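Local coordinates for protein Sqt1 (Chaetomium thermophilum, PDB 4ZOY) that probably acts as a dedicated chaperone that captures a newly made ribosomal protein during its translation, using an eight-bladed WD40 propeller, at residues A[34-39]-A[89-94]; A[163-168]-A[185-190]; A[215-220]-A[233-238]; A[327-332]-A[346-351]; A[333-338]-A[379-384]. One frame throughout, in Å; residues are numbered along the deposited sequence.

Contact 1 (A[34-39]-A[89-94]); sequences GGSEGD and TDSINA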
# COMPACT_ATOMS: atom_id res chain seq x y z
N GLY A 34 1.28 8.62 -10.67
CA GLY A 34 2.68 8.86 -10.95
C GLY A 34 3.35 7.67 -11.60
O GLY A 34 3.06 6.51 -11.29
N GLY A 35 4.27 7.94 -12.52
CA GLY A 35 4.99 6.84 -13.12
C GLY A 35 6.14 7.23 -14.02
O GLY A 35 6.84 8.24 -13.78
N SER A 36 6.32 6.42 -15.05
CA SER A 36 7.44 6.51 -15.98
C SER A 36 6.98 7.13 -17.29
O SER A 36 5.88 6.86 -17.75
CB SER A 36 8.03 5.13 -16.21
OG SER A 36 8.93 5.14 -17.32
N GLU A 37 7.84 7.94 -17.90
CA GLU A 37 7.49 8.54 -19.19
C GLU A 37 8.09 7.79 -20.36
O GLU A 37 7.94 8.21 -21.50
CB GLU A 37 7.91 10.00 -19.23
CG GLU A 37 7.08 10.89 -18.33
CD GLU A 37 5.65 11.08 -18.83
OE1 GLU A 37 4.81 10.17 -18.62
OE2 GLU A 37 5.37 12.13 -19.43
N GLY A 38 8.74 6.67 -20.08
CA GLY A 38 9.32 5.86 -21.14
C GLY A 38 10.39 4.91 -20.66
O GLY A 38 10.72 4.89 -19.48
N ASP A 39 10.94 4.13 -21.58
CA ASP A 39 11.88 3.09 -21.21
C ASP A 39 13.33 3.43 -21.52
O ASP A 39 14.23 2.65 -21.20
CB ASP A 39 11.51 1.78 -21.89
CG ASP A 39 10.15 1.29 -21.46
OD1 ASP A 39 9.94 1.14 -20.23
OD2 ASP A 39 9.29 1.07 -22.33
N THR A 89 13.61 12.87 -12.30
CA THR A 89 14.45 12.54 -13.45
C THR A 89 14.43 11.05 -13.73
O THR A 89 15.10 10.55 -14.63
CB THR A 89 15.89 13.02 -13.21
OG1 THR A 89 16.38 12.49 -11.97
CG2 THR A 89 15.94 14.54 -13.16
N ASP A 90 13.63 10.33 -12.94
CA ASP A 90 13.40 8.91 -13.16
C ASP A 90 11.98 8.67 -12.67
O ASP A 90 11.37 9.58 -12.13
CB ASP A 90 14.42 8.05 -12.40
CG ASP A 90 14.58 6.66 -12.99
OD1 ASP A 90 13.71 6.22 -13.77
OD2 ASP A 90 15.58 5.99 -12.65
N SER A 91 11.46 7.46 -12.87
CA SER A 91 10.05 7.15 -12.60
C SER A 91 9.57 7.55 -11.22
O SER A 91 10.26 7.34 -10.24
CB SER A 91 9.80 5.66 -12.78
OG SER A 91 10.27 5.23 -14.05
N ILE A 92 8.37 8.11 -11.15
CA ILE A 92 7.71 8.24 -9.84
C ILE A 92 7.23 6.86 -9.41
O ILE A 92 6.52 6.19 -10.15
CB ILE A 92 6.54 9.23 -9.86
CG1 ILE A 92 7.05 10.64 -10.19
CG2 ILE A 92 5.83 9.20 -8.49
CD1 ILE A 92 5.98 11.72 -10.19
N ASN A 93 7.62 6.45 -8.21
CA ASN A 93 7.38 5.10 -7.73
C ASN A 93 6.47 5.06 -6.50
O ASN A 93 5.95 4.01 -6.12
CB ASN A 93 8.72 4.43 -7.40
CG ASN A 93 8.61 2.93 -7.31
OD1 ASN A 93 7.96 2.29 -8.15
ND2 ASN A 93 9.25 2.35 -6.31
N ALA A 94 6.29 6.23 -5.88
CA ALA A 94 5.52 6.34 -4.65
C ALA A 94 4.85 7.71 -4.58
O ALA A 94 5.45 8.71 -5.00
CB ALA A 94 6.43 6.13 -3.44
O HOH W 1 11.21 6.72 -16.27

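Contact 2 (A[163-168]-A[185-190]); sequences DGSVWV and SYFLHT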
# COMPACT_ATOMS: atom_id res chain seq x y z
N ASP A 163 18.70 0.88 -0.73
CA ASP A 163 19.86 0.58 0.11
C ASP A 163 19.47 -0.03 1.46
O ASP A 163 20.31 -0.25 2.32
CB ASP A 163 20.72 1.84 0.32
CG ASP A 163 20.00 2.94 1.09
OD1 ASP A 163 18.81 2.80 1.43
OD2 ASP A 163 20.65 3.99 1.32
N GLY A 164 18.18 -0.30 1.63
CA GLY A 164 17.70 -0.94 2.84
C GLY A 164 17.31 0.05 3.91
O GLY A 164 16.77 -0.33 4.94
N SER A 165 17.58 1.33 3.67
CA SER A 165 17.32 2.33 4.71
C SER A 165 15.84 2.69 4.80
O SER A 165 15.08 2.55 3.84
CB SER A 165 18.17 3.59 4.49
OG SER A 165 17.72 4.37 3.40
N VAL A 166 15.44 3.12 5.99
CA VAL A 166 14.09 3.54 6.26
C VAL A 166 14.17 4.91 6.90
O VAL A 166 14.87 5.09 7.90
CB VAL A 166 13.36 2.54 7.17
CG1 VAL A 166 12.01 3.09 7.60
CG2 VAL A 166 13.21 1.20 6.45
N TRP A 167 13.47 5.87 6.31
CA TRP A 167 13.48 7.26 6.77
C TRP A 167 12.09 7.67 7.22
O TRP A 167 11.09 7.33 6.58
CB TRP A 167 13.96 8.18 5.64
CG TRP A 167 15.38 7.92 5.25
CD1 TRP A 167 15.86 6.84 4.56
CD2 TRP A 167 16.52 8.76 5.52
NE1 TRP A 167 17.22 6.94 4.41
CE2 TRP A 167 17.65 8.11 4.98
CE3 TRP A 167 16.69 9.99 6.17
CZ2 TRP A 167 18.94 8.65 5.07
CZ3 TRP A 167 17.97 10.53 6.25
CH2 TRP A 167 19.07 9.86 5.70
N VAL A 168 12.02 8.40 8.33
CA VAL A 168 10.78 8.98 8.78
C VAL A 168 10.93 10.50 8.82
O VAL A 168 11.84 11.01 9.47
CB VAL A 168 10.37 8.45 10.18
CG1 VAL A 168 9.05 9.07 10.61
CG2 VAL A 168 10.28 6.92 10.16
N SER A 185 16.31 7.90 10.79
CA SER A 185 16.93 7.30 9.62
C SER A 185 17.57 6.00 10.07
O SER A 185 18.53 6.00 10.86
CB SER A 185 17.96 8.23 8.97
OG SER A 185 19.05 8.48 9.85
N TYR A 186 17.02 4.89 9.60
CA TYR A 186 17.45 3.56 10.02
C TYR A 186 18.19 2.83 8.91
O TYR A 186 17.81 2.93 7.75
CB TYR A 186 16.26 2.70 10.41
CG TYR A 186 15.40 3.23 11.53
CD1 TYR A 186 15.87 3.22 12.85
CD2 TYR A 186 14.11 3.68 11.29
CE1 TYR A 186 15.07 3.69 13.88
CE2 TYR A 186 13.31 4.13 12.31
CZ TYR A 186 13.79 4.13 13.61
OH TYR A 186 12.97 4.57 14.62
N PHE A 187 19.23 2.09 9.29
CA PHE A 187 20.07 1.38 8.33
C PHE A 187 20.30 -0.05 8.77
O PHE A 187 21.43 -0.55 8.76
CB PHE A 187 21.41 2.12 8.17
CG PHE A 187 21.24 3.56 7.80
CD1 PHE A 187 21.06 3.93 6.48
CD2 PHE A 187 21.25 4.54 8.77
CE1 PHE A 187 20.89 5.26 6.13
CE2 PHE A 187 21.08 5.87 8.44
CZ PHE A 187 20.90 6.23 7.12
N LEU A 188 19.22 -0.73 9.14
CA LEU A 188 19.32 -2.08 9.66
C LEU A 188 19.20 -3.15 8.57
O LEU A 188 19.93 -4.13 8.60
CB LEU A 188 18.27 -2.31 10.75
CG LEU A 188 18.46 -1.44 12.00
CD1 LEU A 188 17.45 -1.79 13.07
CD2 LEU A 188 19.87 -1.58 12.54
N HIS A 189 18.27 -2.98 7.62
CA HIS A 189 18.21 -3.90 6.48
C HIS A 189 19.52 -3.80 5.69
O HIS A 189 20.09 -2.72 5.60
CB HIS A 189 17.06 -3.58 5.53
CG HIS A 189 15.69 -3.68 6.14
ND1 HIS A 189 15.22 -4.83 6.75
CD2 HIS A 189 14.67 -2.79 6.17
CE1 HIS A 189 13.97 -4.63 7.14
NE2 HIS A 189 13.62 -3.40 6.80
N THR A 190 19.95 -4.91 5.10
CA THR A 190 21.19 -4.93 4.32
C THR A 190 20.94 -5.13 2.82
O THR A 190 21.88 -5.17 2.03
CB THR A 190 22.17 -6.05 4.80
OG1 THR A 190 21.68 -7.33 4.39
CG2 THR A 190 22.32 -6.02 6.30
O HOH W 2 20.54 0.04 5.14
O HOH W 3 16.63 -0.42 7.82

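Contact 3 (A[215-220]-A[233-238]); sequences HVYDVF and GQTVVS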
# COMPACT_ATOMS: atom_id res chain seq x y z
N HIS A 215 12.29 -5.52 10.67
CA HIS A 215 12.56 -4.64 11.80
C HIS A 215 11.33 -3.82 12.09
O HIS A 215 10.67 -3.32 11.17
CB HIS A 215 13.77 -3.74 11.53
CG HIS A 215 15.03 -4.50 11.34
ND1 HIS A 215 15.69 -5.11 12.39
CD2 HIS A 215 15.73 -4.81 10.22
CE1 HIS A 215 16.76 -5.73 11.93
NE2 HIS A 215 16.81 -5.57 10.62
N VAL A 216 11.01 -3.68 13.37
CA VAL A 216 9.86 -2.89 13.77
C VAL A 216 10.36 -1.76 14.66
O VAL A 216 10.74 -1.97 15.80
CB VAL A 216 8.81 -3.75 14.51
CG1 VAL A 216 7.60 -2.90 14.83
CG2 VAL A 216 8.40 -4.95 13.64
N TYR A 217 10.36 -0.54 14.10
CA TYR A 217 11.03 0.59 14.73
C TYR A 217 10.16 1.31 15.73
O TYR A 217 8.98 1.56 15.50
CB TYR A 217 11.49 1.61 13.68
CG TYR A 217 12.18 0.97 12.50
CD1 TYR A 217 13.50 0.54 12.58
CD2 TYR A 217 11.50 0.80 11.31
CE1 TYR A 217 14.12 -0.06 11.49
CE2 TYR A 217 12.10 0.22 10.22
CZ TYR A 217 13.41 -0.21 10.31
OH TYR A 217 13.98 -0.80 9.22
N ASP A 218 10.79 1.66 16.85
CA ASP A 218 10.19 2.50 17.89
C ASP A 218 10.32 3.97 17.50
O ASP A 218 11.18 4.69 18.02
CB ASP A 218 10.89 2.24 19.23
CG ASP A 218 10.33 3.06 20.37
OD1 ASP A 218 9.11 3.32 20.39
OD2 ASP A 218 11.12 3.43 21.26
N VAL A 219 9.47 4.42 16.58
CA VAL A 219 9.74 5.66 15.86
C VAL A 219 9.75 6.90 16.77
O VAL A 219 10.56 7.82 16.56
CB VAL A 219 8.70 5.85 14.73
CG1 VAL A 219 8.81 7.24 14.11
CG2 VAL A 219 8.91 4.77 13.67
N PHE A 220 8.89 6.91 17.77
CA PHE A 220 8.76 8.09 18.62
C PHE A 220 9.26 7.88 20.04
O PHE A 220 8.99 8.70 20.92
CB PHE A 220 7.30 8.55 18.63
CG PHE A 220 6.79 8.91 17.25
CD1 PHE A 220 7.18 10.09 16.63
CD2 PHE A 220 5.96 8.05 16.57
CE1 PHE A 220 6.72 10.40 15.36
CE2 PHE A 220 5.50 8.35 15.30
CZ PHE A 220 5.88 9.53 14.68
N GLY A 233 18.51 -0.84 20.40
CA GLY A 233 17.97 0.41 20.92
C GLY A 233 16.93 1.04 20.03
O GLY A 233 16.23 1.97 20.43
N GLN A 234 16.81 0.54 18.81
CA GLN A 234 15.95 1.18 17.82
C GLN A 234 14.64 0.43 17.56
O GLN A 234 13.63 1.05 17.23
CB GLN A 234 16.69 1.34 16.48
CG GLN A 234 17.86 2.30 16.52
CD GLN A 234 18.50 2.50 15.16
OE1 GLN A 234 18.98 1.55 14.53
NE2 GLN A 234 18.50 3.74 14.69
N THR A 235 14.66 -0.89 17.69
CA THR A 235 13.49 -1.68 17.32
C THR A 235 12.85 -2.39 18.50
O THR A 235 13.50 -2.63 19.52
CB THR A 235 13.84 -2.77 16.29
OG1 THR A 235 14.65 -3.78 16.92
CG2 THR A 235 14.58 -2.18 15.10
N VAL A 236 11.58 -2.75 18.36
CA VAL A 236 10.91 -3.61 19.35
C VAL A 236 10.93 -5.07 18.93
O VAL A 236 10.74 -5.96 19.77
CB VAL A 236 9.44 -3.22 19.58
CG1 VAL A 236 9.35 -1.80 20.11
CG2 VAL A 236 8.61 -3.38 18.31
N VAL A 237 11.15 -5.30 17.64
CA VAL A 237 11.34 -6.62 17.04
C VAL A 237 12.40 -6.50 15.96
O VAL A 237 12.34 -5.59 15.13
CB VAL A 237 10.04 -7.19 16.40
CG1 VAL A 237 10.35 -8.45 15.57
CG2 VAL A 237 9.01 -7.49 17.45
N SER A 238 13.37 -7.41 15.97
CA SER A 238 14.35 -7.53 14.90
C SER A 238 14.56 -9.02 14.63
O SER A 238 15.02 -9.75 15.50
CB SER A 238 15.68 -6.86 15.26
OG SER A 238 15.59 -5.44 15.16
O HOH W 4 13.67 4.03 20.22
O HOH W 5 13.98 3.93 17.08

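Contact 4 (A[327-332]-A[346-351]); sequences QSDNIE and GSTDGS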
# COMPACT_ATOMS: atom_id res chain seq x y z
N GLN A 327 0.21 -20.85 -0.55
CA GLN A 327 0.43 -20.43 -1.92
C GLN A 327 1.83 -20.80 -2.39
O GLN A 327 2.64 -21.30 -1.61
CB GLN A 327 0.17 -18.92 -2.02
CG GLN A 327 -1.26 -18.60 -1.64
CD GLN A 327 -1.42 -17.19 -1.11
OE1 GLN A 327 -1.02 -16.90 0.01
NE2 GLN A 327 -2.04 -16.32 -1.91
N SER A 328 2.12 -20.57 -3.68
CA SER A 328 3.31 -21.18 -4.27
C SER A 328 4.38 -20.19 -4.73
O SER A 328 5.46 -20.60 -5.14
CB SER A 328 2.91 -22.06 -5.46
OG SER A 328 2.44 -21.28 -6.55
N ASP A 329 4.09 -18.90 -4.66
CA ASP A 329 5.02 -17.90 -5.13
C ASP A 329 4.89 -16.66 -4.25
O ASP A 329 4.03 -16.62 -3.37
CB ASP A 329 4.76 -17.59 -6.62
CG ASP A 329 5.99 -17.08 -7.37
OD1 ASP A 329 6.95 -16.58 -6.75
OD2 ASP A 329 5.98 -17.17 -8.62
N ASN A 330 5.74 -15.67 -4.51
CA ASN A 330 5.86 -14.46 -3.69
C ASN A 330 4.53 -13.92 -3.17
O ASN A 330 3.57 -13.75 -3.93
CB ASN A 330 6.55 -13.35 -4.48
CG ASN A 330 8.00 -13.67 -4.82
OD1 ASN A 330 8.51 -14.75 -4.51
ND2 ASN A 330 8.67 -12.72 -5.47
N ILE A 331 4.48 -13.66 -1.87
CA ILE A 331 3.34 -12.95 -1.31
C ILE A 331 3.60 -11.46 -1.49
O ILE A 331 4.43 -10.87 -0.80
CB ILE A 331 3.13 -13.28 0.17
CG1 ILE A 331 2.92 -14.79 0.36
CG2 ILE A 331 1.96 -12.45 0.72
CD1 ILE A 331 1.81 -15.39 -0.51
N GLU A 332 2.90 -10.86 -2.44
CA GLU A 332 3.18 -9.48 -2.80
C GLU A 332 2.27 -8.49 -2.08
O GLU A 332 2.56 -7.29 -2.08
CB GLU A 332 3.04 -9.29 -4.31
CG GLU A 332 4.16 -9.96 -5.12
CD GLU A 332 5.52 -9.29 -4.93
OE1 GLU A 332 5.58 -8.20 -4.31
OE2 GLU A 332 6.54 -9.85 -5.40
N GLY A 346 -2.17 -11.96 -1.18
CA GLY A 346 -2.17 -12.09 -2.64
C GLY A 346 -0.81 -12.53 -3.12
O GLY A 346 0.21 -12.01 -2.67
N SER A 347 -0.79 -13.48 -4.05
CA SER A 347 0.45 -14.10 -4.49
C SER A 347 0.74 -13.83 -5.96
O SER A 347 -0.17 -13.64 -6.76
CB SER A 347 0.38 -15.62 -4.26
OG SER A 347 1.53 -16.28 -4.77
N THR A 348 2.03 -13.87 -6.29
CA THR A 348 2.48 -13.86 -7.68
C THR A 348 1.86 -15.00 -8.50
O THR A 348 1.74 -14.89 -9.73
CB THR A 348 4.02 -13.93 -7.70
OG1 THR A 348 4.54 -12.78 -7.02
CG2 THR A 348 4.58 -13.95 -9.13
N ASP A 349 1.44 -16.08 -7.84
CA ASP A 349 0.88 -17.21 -8.56
C ASP A 349 -0.59 -17.03 -8.96
O ASP A 349 -1.20 -17.94 -9.53
CB ASP A 349 1.05 -18.51 -7.77
CG ASP A 349 0.18 -18.60 -6.52
OD1 ASP A 349 -0.74 -17.78 -6.30
OD2 ASP A 349 0.42 -19.54 -5.73
N GLY A 350 -1.15 -15.85 -8.68
CA GLY A 350 -2.52 -15.55 -9.08
C GLY A 350 -3.61 -15.82 -8.05
O GLY A 350 -4.78 -15.52 -8.29
N SER A 351 -3.23 -16.37 -6.90
CA SER A 351 -4.21 -16.74 -5.89
C SER A 351 -4.28 -15.75 -4.74
O SER A 351 -3.34 -14.99 -4.49
CB SER A 351 -3.91 -18.12 -5.30
OG SER A 351 -2.72 -18.09 -4.52

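Contact 5 (A[333-338]-A[379-384]); sequences SLAFSP and VEFVKS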
# COMPACT_ATOMS: atom_id res chain seq x y z
N SER A 333 1.21 -8.99 -1.45
CA SER A 333 0.29 -8.10 -0.77
C SER A 333 -0.40 -8.82 0.39
O SER A 333 -0.86 -9.95 0.23
CB SER A 333 -0.74 -7.56 -1.78
OG SER A 333 -1.64 -6.67 -1.13
N LEU A 334 -0.46 -8.16 1.54
CA LEU A 334 -1.04 -8.67 2.77
C LEU A 334 -1.97 -7.63 3.35
O LEU A 334 -1.62 -6.44 3.38
CB LEU A 334 0.04 -8.97 3.83
CG LEU A 334 0.87 -10.24 3.69
CD1 LEU A 334 2.10 -10.16 4.61
CD2 LEU A 334 0.00 -11.42 4.03
N ALA A 335 -3.13 -8.05 3.82
CA ALA A 335 -4.04 -7.13 4.51
C ALA A 335 -4.83 -7.82 5.59
O ALA A 335 -5.44 -8.87 5.36
CB ALA A 335 -4.97 -6.47 3.52
N PHE A 336 -4.81 -7.24 6.78
CA PHE A 336 -5.75 -7.62 7.83
C PHE A 336 -7.07 -6.91 7.63
O PHE A 336 -7.10 -5.71 7.32
CB PHE A 336 -5.20 -7.26 9.22
CG PHE A 336 -4.09 -8.16 9.70
CD1 PHE A 336 -4.37 -9.31 10.42
CD2 PHE A 336 -2.77 -7.83 9.45
CE1 PHE A 336 -3.34 -10.13 10.88
CE2 PHE A 336 -1.73 -8.64 9.91
CZ PHE A 336 -2.03 -9.79 10.63
N SER A 337 -8.17 -7.62 7.81
CA SER A 337 -9.47 -6.97 7.82
C SER A 337 -9.54 -6.01 9.00
O SER A 337 -9.10 -6.35 10.09
CB SER A 337 -10.59 -8.00 7.91
OG SER A 337 -11.84 -7.37 8.13
N PRO A 338 -10.13 -4.83 8.78
CA PRO A 338 -10.24 -3.87 9.87
C PRO A 338 -11.21 -4.32 10.96
O PRO A 338 -11.09 -3.82 12.08
CB PRO A 338 -10.76 -2.60 9.17
CG PRO A 338 -11.48 -3.11 7.96
CD PRO A 338 -10.69 -4.32 7.52
N VAL A 379 -4.14 -6.37 -2.59
CA VAL A 379 -5.44 -6.65 -1.97
C VAL A 379 -5.67 -5.61 -0.89
O VAL A 379 -4.73 -5.18 -0.20
CB VAL A 379 -5.53 -8.07 -1.38
CG1 VAL A 379 -5.29 -9.12 -2.45
CG2 VAL A 379 -4.54 -8.27 -0.19
N GLU A 380 -6.92 -5.19 -0.74
CA GLU A 380 -7.25 -4.15 0.24
C GLU A 380 -8.71 -4.23 0.63
O GLU A 380 -9.59 -4.27 -0.24
CB GLU A 380 -6.93 -2.76 -0.32
CG GLU A 380 -7.15 -1.63 0.70
CD GLU A 380 -6.98 -0.27 0.07
OE1 GLU A 380 -5.82 0.21 -0.05
OE2 GLU A 380 -8.00 0.33 -0.30
N PHE A 381 -8.98 -4.27 1.94
CA PHE A 381 -10.36 -4.33 2.41
C PHE A 381 -11.07 -3.00 2.25
O PHE A 381 -10.48 -1.94 2.45
CB PHE A 381 -10.41 -4.75 3.88
CG PHE A 381 -10.15 -6.20 4.09
CD1 PHE A 381 -11.19 -7.12 4.06
CD2 PHE A 381 -8.86 -6.67 4.30
CE1 PHE A 381 -10.95 -8.48 4.25
CE2 PHE A 381 -8.61 -8.02 4.49
CZ PHE A 381 -9.66 -8.93 4.46
N VAL A 382 -12.34 -3.08 1.88
CA VAL A 382 -13.21 -1.90 1.90
C VAL A 382 -13.47 -1.50 3.35
O VAL A 382 -13.92 -2.32 4.15
CB VAL A 382 -14.55 -2.18 1.18
CG1 VAL A 382 -15.43 -0.93 1.21
CG2 VAL A 382 -14.30 -2.63 -0.25
N LYS A 383 -13.19 -0.25 3.67
CA LYS A 383 -13.26 0.21 5.06
C LYS A 383 -14.69 0.36 5.55
O LYS A 383 -15.02 -0.05 6.67
CB LYS A 383 -12.51 1.54 5.21
CG LYS A 383 -11.01 1.38 4.98
CD LYS A 383 -10.20 2.51 5.60
CE LYS A 383 -9.97 3.63 4.61
NZ LYS A 383 -9.05 4.66 5.18
N SER A 384 -15.54 0.94 4.72
CA SER A 384 -16.92 1.22 5.12
C SER A 384 -17.88 0.90 4.00
O SER A 384 -18.38 1.82 3.35
CB SER A 384 -17.07 2.68 5.54
OG SER A 384 -16.18 3.01 6.59

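Contact 1 (A[34-39]-A[89-94])
Two neighbouring blades of the WD40 propeller meet here: Gly35 and Ser36, at the end of strand 30-36, touch Ser91 and Ile92, where strand 92-97 starts the next blade. The two belong to different sheets, and one backbone bond joins them, from Ile92 N to Gly35 O at 3.0 Å, with the donor lying 54° out of the carbonyl plane instead of on a lone pair. Gly35 CA in turn points its hydrogen at Ile92 O, 3.4 Å away. That carbonyl is buried with no conventional partner, so the C-H...O contact may partly compensate. Ile92 sends CB and CG2 over the bare backbone of Gly34 and Gly35; its CB is 3.7 Å from Gly35 N, and CG2 is 4.0 Å from Gly34 CA, a close approach over the glycine backbone.

The serines pack more closely still, Ser91 OG coming within 3.1 Å of Ser36 CB. Their hydroxyls are joined through a water, 3.0 Å from Ser36 OG and 2.8 Å from Ser91 OG. Ser36 OG, set opposite its own backbone N (chi1 168°), also accepts from Gly38 N in an ST turn, while Phe19 of strand 18-23 packs on both serines. The seam is thin: one backbone bond and a water-bridged serine pair, with Ile92 packed on glycine backbone.

Contact 2 (A[163-168]-A[185-190])
Val166 and Tyr186 pair on the two outer strands of one propeller blade, 166-171 and 180-186. Tyr186 N reaches Val166 O at 2.7 Å, nearly straight, and Val166 N returns a bond to Tyr186 O at 3.0 Å. Their side chains share one face of the sheet, Val166 CG1 meeting Tyr186 CD2 at 4.3 Å. On the face of Trp167 and Ser185, Ser185 CB sits over the Trp167 six-membered ring, 3.5 Å from its centroid and 12° off the normal; Trp167 CG, anti to the carbonyl carbon (chi1 -64°), brings the indole there. Phe187 comes to the same indole with its plane at 90°, an oblique meeting of CZ with Trp167 CZ2.

The indole's rotation is fixed from its edge: NE1 donates in the ring plane to Ser165 OG (2.8 Å), whose hydroxyl donates in turn to Asp163 OD1. This carboxylate oxygen also takes Ser165 N, an Asx turn. His189 probably corresponds to the histidine of the WD-repeat hydrogen-bond network, its ring nitrogens held by Thr207 and Ser213. Its CB and ring edge press on Gly164 O, with CB at 3.3 Å. One water accepts from His189 N and donates to Gly164 O; another donates to Asp163 O and His189 O.

Contact 3 (A[215-220]-A[233-238])
With chi1 at -63°, the His215 ring swings beside its own backbone N and presents ND1 to Ser238 OG, itself turned opposite the Ser238 carbonyl carbon (chi1 -76°). The two atoms meet at 2.8 Å with the hydroxyl in the imidazole plane; either could be the donor. Ser238 OG is also 2.6 Å from Thr235 OG1, in a second bond of open direction, and Asn232 ND2 reaches it as well.

These residues lie on the two outer strands of a blade, 214-218 and 235-239, where the chain turns a corner at Val236. Val216 bonds to the corner residue and the one after it: its N to Val237 O at 2.9 Å, its O from Val236 N at 2.8 Å, an almost linear approach to the carbonyl. Asp218 N then donates to Gln234 O at 2.9 Å. Val216 splits its branches likewise, CG1 meeting Val236 CG2 at 3.7 Å and CG2 lying alongside Val237 CB at 3.9 Å. Tyr217 brings CD1 to Thr235 CG2 while its hydroxyl bonds to Thr207, and its ring stacks on Tyr186.

Tyr217 and Asp218 probably stand where WD repeats carry their name-giving Trp-Asp pair. The Asp218 carboxylate receives Ala223 N and Ala224 N of the short helix 222-225. The blade's outer edge thus has an apolar valine side and a hydroxyl-imidazole cluster on the other, with Ser238 OG gripped by three partners.

Contact 4 (A[327-332]-A[346-351])
Ile331 and Ser347 form an antiparallel non-hydrogen-bonded pair, flanked by Thr348 N to Asn330 O at 2.8 Å and Glu332 N to Gly346 O at 2.9 Å, before segment 346-351 folds into a type I turn from Ser347 to Gly350. At the heart of that turn Asp349 spends both carboxylate oxygens. OD2 takes Ser328 OG on its anti lone pair (2.8 Å) and Ser328 N at 2.9 Å; OD1 takes Ser351 OG on the syn lone pair (2.7 Å) and Ser351 N, the latter an Asx turn. Four donors from two chain segments thus fix the rotation of the group and would favour its negative charge.

This is the tight turn after the second strand of a WD repeat, with the incoming loop 327-330 laid across it. Ser347 OG, held opposite its backbone N (chi1 176°), accepts Asp349 N in an ST turn and donates to Asp329 O, approaching from 68° above the carbonyl plane. Gln327 extends its amide to Ser351: NE2 donates in the amide plane to Ser351 OG at 3.2 Å and also bonds to Ala345 O. Thr348 sets CG2 against Asp329 OD2 and OG1 against Asn330 CB and Glu332 CG.

Contact 5 (A[333-338]-A[379-384])
The Phe381 ring has Ser337 over one face: CA stands 3.5 Å above the plane over its centre, and CB makes a CH-pi contact 3.7 Å from the centroid, 14° off the normal. At the ring edge, Ala335 O lies near the plane, 3.4 Å from CE2, where the slightly positive aromatic hydrogens can meet a carbonyl oxygen. Pro338 crosses the base of the side chain, its CD 3.7 Å from Phe381 CB. Ala335 CB, from strand 333-336, touches Phe381 CD2 at 4.0 Å. Phe381 reaches all of these because chi1 of -75° carries the ring away from its own carbonyl carbon and over the 337-338 bend; Ile342, Leu395 and Leu409 also pack on it.

Strands 333-336 and 379-381 run almost parallel, their axes 13° apart and 6.4 Å at closest approach, too far for sheet pairing. They come from the innermost strands of two successive blades, which line the centre of the propeller. One bond spans the gap: Val379 N donates to Ser333 OG at 2.9 Å, and the hydroxyl gets there by standing opposite its own backbone N. Val379 CG2 follows it, 3.4 Å from the same oxygen, and also meets Ala335 CB. Farther along, Ser337 OG is turned to other work, bonding to Gly392 O and Ala340 N.

What joins the blades here is therefore chiefly van der Waals and aromatic contact. A serine hydroxyl accepts from Val379 N, the one polar link across this pair of segments, and farther along the phenyl ring packs against the backbone of 335-337.

Overall arrangement
Contacts 2, 3 and 4 lie within blades or on the turns leading into and out of them, whereas contacts 1 and 5 join successive blades. Contacts 1, 2 and 3 are buried, 4 and 5 partly so. Contact 5 is nearest the middle of the molecule, about 10 Å from its centre, and relies on apolar and aromatic packing; contact 1, farther out, uses glycine backbone and a water. Contacts 4 and 5 share strand 331-336 and are linked by Gly346 N and Ser333 O. Contacts 2 and 3 touch directly across a blade boundary, Tyr186 against Tyr217 and His189 against His215. Contact 4 has the densest polar network, while contact 3 divides valines from hydroxyls.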